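Local coordinates for protein Pgp2 (Campylobacter jejuni subsp. jejuni, PDB 6XJ6) that probably trims peptidoglycan peptides as an LD-carboxypeptidase of the YkuD family, directing helical cell shape with help from a peptidoglycan-binding pocket on its NTF2 domain, at residues A[23-29]-A[41-46]; A[232-238]-A[251-257]. All blocks are in the same frame, centred on the assembly; numbering follows the deposited sequence.

Contact 1 (A[23-29]-A[41-46]); sequences YDDNVAI and VYSYED
The ring of Y23 turns an edge to the face of Y44, an edge-to-face pair with centroids 5.1 Å apart and planes at 74°. Y23 CD2 stands over the middle of the Y44 ring, 3.8 Å from Y44 CG, while Y23 CB meets Y44 CE1 at 3.7 Å. With chi1 at 175°, the Y44 ring points away from its own backbone N and lies beneath Y23. V27 and I29 lie alongside Y44, V27 CG2 3.9 Å and I29 CD1 4.1 Å from Y44 CB; V27 CG2 also sits over the centre of the Y23 ring, a place suited to a compact branched residue.

V27, I29 and Y44 belong to the beta hairpin of strands 27-33 and 38-45, within the mixed sheet of the YkuD-type domain; Y23 comes from the segment just before it. V27 and Y44 form one antiparallel hydrogen-bonded pair and I29 and Y42 another; the bond from Y44 N to V27 O is 2.8 Å and nearly straight. A28 and S43 make the non-hydrogen-bonded pair between them, with CA atoms 4.4 Å apart, as usual for such a pair.

At the exposed end, N26 ND2 packs on E45 CG, its amide plane nearly parallel to that of the carboxylate, and a water links N26 OD1 to D46 N. A second water joins Y44 OH to Y23 O. Y23 OH is held by L20 O and S239 OG, which fixes the reach of that ring.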
loop_
_atom_site.group_PDB
_atom_site.type_symbol
_atom_site.label_atom_id
_atom_site.label_comp_id
_atom_site.label_asym_id
_atom_site.label_seq_id
_atom_site.Cartn_x
_atom_site.Cartn_y
_atom_site.Cartn_z
ATOM N N TYR A 23 -1.548 -0.821 -12.113
ATOM C CA TYR A 23 -1.573 -2.216 -11.695
ATOM C C TYR A 23 -1.335 -3.142 -12.879
ATOM O O TYR A 23 -1.860 -2.929 -13.977
ATOM C CB TYR A 23 -2.915 -2.545 -11.029
ATOM C CG TYR A 23 -3.158 -1.658 -9.839
ATOM C CD1 TYR A 23 -2.624 -1.981 -8.606
ATOM C CD2 TYR A 23 -3.868 -0.463 -9.956
ATOM C CE1 TYR A 23 -2.802 -1.167 -7.521
ATOM C CE2 TYR A 23 -4.054 0.365 -8.858
ATOM C CZ TYR A 23 -3.508 0.002 -7.644
ATOM O OH TYR A 23 -3.655 0.794 -6.523
ATOM N N ASP A 24 -0.574 -4.205 -12.633
ATOM C CA ASP A 24 -0.250 -5.134 -13.706
ATOM C C ASP A 24 -1.468 -5.928 -14.162
ATOM O O ASP A 24 -1.559 -6.291 -15.340
ATOM C CB ASP A 24 0.862 -6.076 -13.259
ATOM C CG ASP A 24 1.354 -6.953 -14.382
ATOM O OD1 ASP A 24 2.013 -6.431 -15.301
ATOM O OD2 ASP A 24 1.071 -8.158 -14.346
ATOM N N ASP A 25 -2.418 -6.188 -13.265
ATOM C CA ASP A 25 -3.641 -6.906 -13.599
ATOM C C ASP A 25 -4.809 -6.226 -12.891
ATOM O O ASP A 25 -4.641 -5.205 -12.216
ATOM C CB ASP A 25 -3.509 -8.394 -13.242
ATOM C CG ASP A 25 -4.643 -9.243 -13.803
ATOM O OD1 ASP A 25 -5.062 -9.007 -14.958
ATOM O OD2 ASP A 25 -5.120 -10.147 -13.079
ATOM N N ASN A 26 -6.001 -6.794 -13.061
ATOM C CA ASN A 26 -7.220 -6.205 -12.523
ATOM C C ASN A 26 -7.223 -6.244 -11.003
ATOM O O ASN A 26 -6.863 -7.250 -10.391
ATOM C CB ASN A 26 -8.433 -6.982 -13.026
ATOM C CG ASN A 26 -8.667 -6.806 -14.511
ATOM O OD1 ASN A 26 -7.890 -6.150 -15.205
ATOM N ND2 ASN A 26 -9.744 -7.400 -15.009
ATOM N N VAL A 27 -7.673 -5.146 -10.401
ATOM C CA VAL A 27 -7.786 -5.022 -8.955
ATOM C C VAL A 27 -9.027 -4.199 -8.641
ATOM O O VAL A 27 -9.620 -3.558 -9.508
ATOM C CB VAL A 27 -6.537 -4.370 -8.305
ATOM C CG1 VAL A 27 -5.271 -5.136 -8.653
ATOM C CG2 VAL A 27 -6.400 -2.905 -8.712
ATOM N N ALA A 28 -9.411 -4.222 -7.374
ATOM C CA ALA A 28 -10.392 -3.297 -6.841
ATOM C C ALA A 28 -9.720 -2.463 -5.764
ATOM O O ALA A 28 -8.850 -2.951 -5.035
ATOM C CB ALA A 28 -11.589 -4.032 -6.235
ATOM N N ILE A 29 -10.130 -1.202 -5.668
ATOM C CA ILE A 29 -9.616 -0.287 -4.656
ATOM C C ILE A 29 -10.787 0.211 -3.824
ATOM O O ILE A 29 -11.714 0.828 -4.360
ATOM C CB ILE A 29 -8.857 0.894 -5.274
ATOM C CG1 ILE A 29 -7.712 0.401 -6.170
ATOM C CG2 ILE A 29 -8.334 1.802 -4.171
ATOM C CD1 ILE A 29 -8.045 0.444 -7.637
ATOM N N VAL A 41 -15.891 1.774 -3.891
ATOM C CA VAL A 41 -15.092 0.690 -4.443
ATOM C C VAL A 41 -14.949 0.928 -5.934
ATOM O O VAL A 41 -15.948 1.083 -6.650
ATOM C CB VAL A 41 -15.685 -0.700 -4.163
ATOM C CG1 VAL A 41 -14.730 -1.769 -4.679
ATOM C CG2 VAL A 41 -15.929 -0.894 -2.675
ATOM N N TYR A 42 -13.709 0.952 -6.394
ATOM C CA TYR A 42 -13.401 1.141 -7.800
ATOM C C TYR A 42 -12.735 -0.107 -8.344
ATOM O O TYR A 42 -11.858 -0.681 -7.701
ATOM C CB TYR A 42 -12.429 2.292 -7.987
ATOM C CG TYR A 42 -13.004 3.641 -7.676
ATOM C CD1 TYR A 42 -13.718 4.351 -8.634
ATOM C CD2 TYR A 42 -12.823 4.221 -6.429
ATOM C CE1 TYR A 42 -14.239 5.592 -8.349
ATOM C CE2 TYR A 42 -13.340 5.461 -6.141
ATOM C CZ TYR A 42 -14.044 6.143 -7.103
ATOM O OH TYR A 42 -14.563 7.387 -6.815
ATOM N N SER A 43 -13.171 -0.538 -9.524
ATOM C CA SER A 43 -12.471 -1.571 -10.266
ATOM C C SER A 43 -11.490 -0.909 -11.224
ATOM O O SER A 43 -11.789 0.128 -11.821
ATOM C CB SER A 43 -13.460 -2.431 -11.055
ATOM O OG SER A 43 -14.165 -1.654 -12.002
ATOM N N TYR A 44 -10.312 -1.510 -11.351
ATOM C CA TYR A 44 -9.290 -1.067 -12.288
ATOM C C TYR A 44 -9.077 -2.194 -13.279
ATOM O O TYR A 44 -8.770 -3.319 -12.877
ATOM C CB TYR A 44 -7.986 -0.791 -11.541
ATOM C CG TYR A 44 -6.793 -0.445 -12.411
ATOM C CD1 TYR A 44 -6.050 -1.436 -13.035
ATOM C CD2 TYR A 44 -6.391 0.874 -12.578
ATOM C CE1 TYR A 44 -4.951 -1.120 -13.815
ATOM C CE2 TYR A 44 -5.294 1.196 -13.348
ATOM C CZ TYR A 44 -4.577 0.198 -13.961
ATOM O OH TYR A 44 -3.482 0.526 -14.726
ATOM N N GLU A 45 -9.252 -1.892 -14.568
ATOM C CA GLU A 45 -9.025 -2.848 -15.650
ATOM C C GLU A 45 -8.214 -2.137 -16.728
ATOM O O GLU A 45 -8.758 -1.315 -17.467
ATOM C CB GLU A 45 -10.350 -3.353 -16.205
ATOM C CG GLU A 45 -11.212 -4.068 -15.184
ATOM C CD GLU A 45 -12.524 -4.554 -15.767
ATOM O OE1 GLU A 45 -12.701 -4.463 -17.005
ATOM O OE2 GLU A 45 -13.377 -5.026 -14.983
ATOM N N ASP A 46 -6.916 -2.431 -16.791
ATOM C CA ASP A 46 -6.026 -1.880 -17.819
ATOM C C ASP A 46 -6.191 -0.365 -17.956
ATOM O O ASP A 46 -6.290 0.183 -19.054
ATOM C CB ASP A 46 -6.209 -2.593 -19.163
ATOM C CG ASP A 46 -5.236 -2.100 -20.230
ATOM O OD1 ASP A 46 -5.688 -1.704 -21.331
ATOM O OD2 ASP A 46 -4.018 -2.091 -19.959
HETATM O O HOH W 1 -2.531 -1.396 -16.305
HETATM O O HOH W 2 -5.641 -4.332 -15.257
#

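Contact 2 (A[232-238]-A[251-257]); sequences KFSDINI and RISFYED
The rings of F233 and F254 meet obliquely, centroids 4.3 Å apart with planes inclined by 34°, and F254 CE1 lies over the centre of the F233 ring, 3.6 Å from F233 CE1. F254 reaches it with CG set between its own backbone N and carbonyl carbon (chi1 53°). I236 CG1 packs on F254 CB at 3.7 Å, and further along the I238 and I252 side chains run side by side. Flat rings and branched aliphatics thus make the tightly packed, apolar side of this antiparallel hairpin.

Polar groups gather on the other side. S234 OG donates to D257 OD2 over 3.0 Å, on its syn side and somewhat out of the plane of the carboxylate, whose OD1 is salt-bridged to R266. The short hydroxyl of S253 shares a water with D235 O. K232, on the exposed end, bends at its outer torsions, and its NZ stays 6.1 Å from D257 OD2, too far for a salt bridge. Between S234 and N237 the register slips by one residue, a beta bulge: D235 takes a left-handed backbone conformation, the chain turns a corner, and the D235 carboxylate crosses the Y255 ring obliquely. Beyond the bulge, pairing resumes with N237 N bonded to S253 O at 2.9 Å.

Helix 170-188 packs against the apolar side, with W183 on F233, F181 on I236 and L177 on I238; strand 263-275 pairs with the far edge of strand 249-260, and F157 of strand 156-161 touches N237 and R251.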
loop_
_atom_site.group_PDB
_atom_site.type_symbol
_atom_site.label_atom_id
_atom_site.label_comp_id
_atom_site.label_asym_id
_atom_site.label_seq_id
_atom_site.Cartn_x
_atom_site.Cartn_y
_atom_site.Cartn_z
ATOM N N LYS A 232 14.427 -10.976 -11.951
ATOM C CA LYS A 232 13.315 -10.458 -12.736
ATOM C C LYS A 232 12.203 -9.983 -11.815
ATOM O O LYS A 232 11.880 -10.647 -10.824
ATOM C CB LYS A 232 12.759 -11.536 -13.672
ATOM C CG LYS A 232 13.516 -11.663 -14.983
ATOM C CD LYS A 232 13.029 -12.858 -15.789
ATOM C CE LYS A 232 13.839 -14.110 -15.481
ATOM N NZ LYS A 232 13.012 -15.347 -15.545
ATOM N N PHE A 233 11.622 -8.830 -12.143
ATOM C CA PHE A 233 10.460 -8.303 -11.444
ATOM C C PHE A 233 9.219 -8.550 -12.289
ATOM O O PHE A 233 9.253 -8.414 -13.518
ATOM C CB PHE A 233 10.580 -6.797 -11.194
ATOM C CG PHE A 233 11.647 -6.404 -10.212
ATOM C CD1 PHE A 233 12.380 -7.350 -9.511
ATOM C CD2 PHE A 233 11.910 -5.059 -9.983
ATOM C CE1 PHE A 233 13.353 -6.958 -8.599
ATOM C CE2 PHE A 233 12.880 -4.667 -9.080
ATOM C CZ PHE A 233 13.604 -5.613 -8.392
ATOM N N SER A 234 8.124 -8.919 -11.631
ATOM C CA SER A 234 6.858 -9.096 -12.325
ATOM C C SER A 234 5.720 -8.698 -11.396
ATOM O O SER A 234 5.915 -8.467 -10.200
ATOM C CB SER A 234 6.687 -10.530 -12.835
ATOM O OG SER A 234 6.609 -11.453 -11.772
ATOM N N ASP A 235 4.525 -8.598 -11.971
ATOM C CA ASP A 235 3.307 -8.262 -11.232
ATOM C C ASP A 235 3.475 -6.963 -10.441
ATOM O O ASP A 235 3.161 -6.883 -9.255
ATOM C CB ASP A 235 2.876 -9.419 -10.325
ATOM C CG ASP A 235 1.458 -9.258 -9.792
ATOM O OD1 ASP A 235 0.633 -8.592 -10.451
ATOM O OD2 ASP A 235 1.169 -9.803 -8.706
ATOM N N ILE A 236 3.972 -5.927 -11.108
ATOM C CA ILE A 236 4.265 -4.670 -10.427
ATOM C C ILE A 236 2.986 -3.870 -10.240
ATOM O O ILE A 236 2.259 -3.591 -11.204
ATOM C CB ILE A 236 5.313 -3.857 -11.197
ATOM C CG1 ILE A 236 6.620 -4.646 -11.308
ATOM C CG2 ILE A 236 5.578 -2.525 -10.485
ATOM C CD1 ILE A 236 7.583 -4.058 -12.322
ATOM N N ASN A 237 2.716 -3.493 -8.987
ATOM C CA ASN A 237 1.613 -2.614 -8.628
ATOM C C ASN A 237 2.192 -1.410 -7.909
ATOM O O ASN A 237 2.922 -1.571 -6.925
ATOM C CB ASN A 237 0.649 -3.303 -7.669
ATOM C CG ASN A 237 -0.059 -4.483 -8.285
ATOM O OD1 ASN A 237 -0.382 -4.473 -9.474
ATOM N ND2 ASN A 237 -0.340 -5.497 -7.474
ATOM N N ILE A 238 1.877 -0.222 -8.406
ATOM C CA ILE A 238 2.313 1.025 -7.794
ATOM C C ILE A 238 1.070 1.797 -7.393
ATOM O O ILE A 238 0.158 1.981 -8.208
ATOM C CB ILE A 238 3.216 1.834 -8.742
ATOM C CG1 ILE A 238 4.509 1.048 -8.973
ATOM C CG2 ILE A 238 3.506 3.219 -8.174
ATOM C CD1 ILE A 238 5.503 1.732 -9.860
ATOM N N ARG A 251 3.309 3.078 -2.582
ATOM C CA ARG A 251 3.619 1.685 -2.301
ATOM C C ARG A 251 3.921 1.003 -3.626
ATOM O O ARG A 251 3.188 1.189 -4.599
ATOM C CB ARG A 251 2.446 0.992 -1.616
ATOM C CG ARG A 251 2.804 -0.369 -1.107
ATOM C CD ARG A 251 1.594 -1.112 -0.613
ATOM N NE ARG A 251 1.086 -1.933 -1.690
ATOM C CZ ARG A 251 0.546 -3.135 -1.548
ATOM N NH1 ARG A 251 0.400 -3.684 -0.351
ATOM N NH2 ARG A 251 0.138 -3.784 -2.625
ATOM N N ILE A 252 5.007 0.239 -3.668
ATOM C CA ILE A 252 5.407 -0.510 -4.858
ATOM C C ILE A 252 5.520 -1.964 -4.439
ATOM O O ILE A 252 6.363 -2.300 -3.605
ATOM C CB ILE A 252 6.752 -0.022 -5.420
ATOM C CG1 ILE A 252 6.723 1.486 -5.681
ATOM C CG2 ILE A 252 7.086 -0.801 -6.701
ATOM C CD1 ILE A 252 8.050 2.068 -6.115
ATOM N N SER A 253 4.691 -2.825 -5.017
ATOM C CA SER A 253 4.755 -4.250 -4.743
ATOM C C SER A 253 5.024 -4.998 -6.037
ATOM O O SER A 253 4.634 -4.560 -7.124
ATOM C CB SER A 253 3.474 -4.765 -4.070
ATOM O OG SER A 253 2.335 -4.590 -4.888
ATOM N N PHE A 254 5.712 -6.124 -5.919
ATOM C CA PHE A 254 6.078 -6.899 -7.095
ATOM C C PHE A 254 6.591 -8.249 -6.637
ATOM O O PHE A 254 6.930 -8.436 -5.464
ATOM C CB PHE A 254 7.137 -6.183 -7.945
ATOM C CG PHE A 254 8.367 -5.766 -7.182
ATOM C CD1 PHE A 254 9.489 -6.569 -7.154
ATOM C CD2 PHE A 254 8.395 -4.558 -6.499
ATOM C CE1 PHE A 254 10.618 -6.182 -6.461
ATOM C CE2 PHE A 254 9.524 -4.170 -5.798
ATOM C CZ PHE A 254 10.631 -4.978 -5.783
ATOM N N TYR A 255 6.630 -9.190 -7.576
ATOM C CA TYR A 255 7.263 -10.481 -7.362
ATOM C C TYR A 255 8.709 -10.404 -7.816
ATOM O O TYR A 255 9.019 -9.824 -8.863
ATOM C CB TYR A 255 6.574 -11.580 -8.172
ATOM C CG TYR A 255 5.217 -12.013 -7.674
ATOM C CD1 TYR A 255 4.101 -11.942 -8.498
ATOM C CD2 TYR A 255 5.053 -12.516 -6.391
ATOM C CE1 TYR A 255 2.857 -12.348 -8.054
ATOM C CE2 TYR A 255 3.810 -12.924 -5.939
ATOM C CZ TYR A 255 2.719 -12.837 -6.773
ATOM O OH TYR A 255 1.484 -13.245 -6.321
ATOM N N GLU A 256 9.589 -11.008 -7.032
ATOM C CA GLU A 256 11.004 -11.114 -7.345
ATOM C C GLU A 256 11.248 -12.553 -7.769
ATOM O O GLU A 256 11.011 -13.474 -6.985
ATOM C CB GLU A 256 11.818 -10.786 -6.095
ATOM C CG GLU A 256 13.288 -10.597 -6.323
ATOM C CD GLU A 256 13.942 -9.882 -5.161
ATOM O OE1 GLU A 256 14.335 -10.561 -4.190
ATOM O OE2 GLU A 256 14.036 -8.636 -5.207
ATOM N N ASP A 257 11.696 -12.745 -9.010
ATOM C CA ASP A 257 11.858 -14.070 -9.590
ATOM C C ASP A 257 13.326 -14.318 -9.893
ATOM O O ASP A 257 14.033 -13.428 -10.377
ATOM C CB ASP A 257 11.039 -14.218 -10.883
ATOM C CG ASP A 257 9.539 -14.127 -10.645
ATOM O OD1 ASP A 257 9.052 -14.709 -9.654
ATOM O OD2 ASP A 257 8.848 -13.470 -11.454
HETATM O O HOH W 3 2.501 -7.113 -6.645
HETATM O O HOH W 4 0.919 -1.203 -4.440
#

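In the fold
Both contacts are antiparallel hairpins, 15 Å apart between centres, contact 1 in the mixed YkuD-type sheet and contact 2 in the curled NTF2-like sheet. Contact 1 is the more buried (7 of 12 touching residues, against 5 of 14), its exposed residues toward the N26, E45 and D46 end; most of contact 2 is partly exposed, its apolar face under helix 170-188. Contact 1 stays in register and pairs two tyrosines, polar ends bound to water and to residues elsewhere in the same chain; contact 2 bulges and pairs two phenylalanines. One place where the domains meet is the loop of contact 1: D24 N probably hydrogen-bonds to N237 OD1, and strand 22-23 joins the NTF2-like sheet.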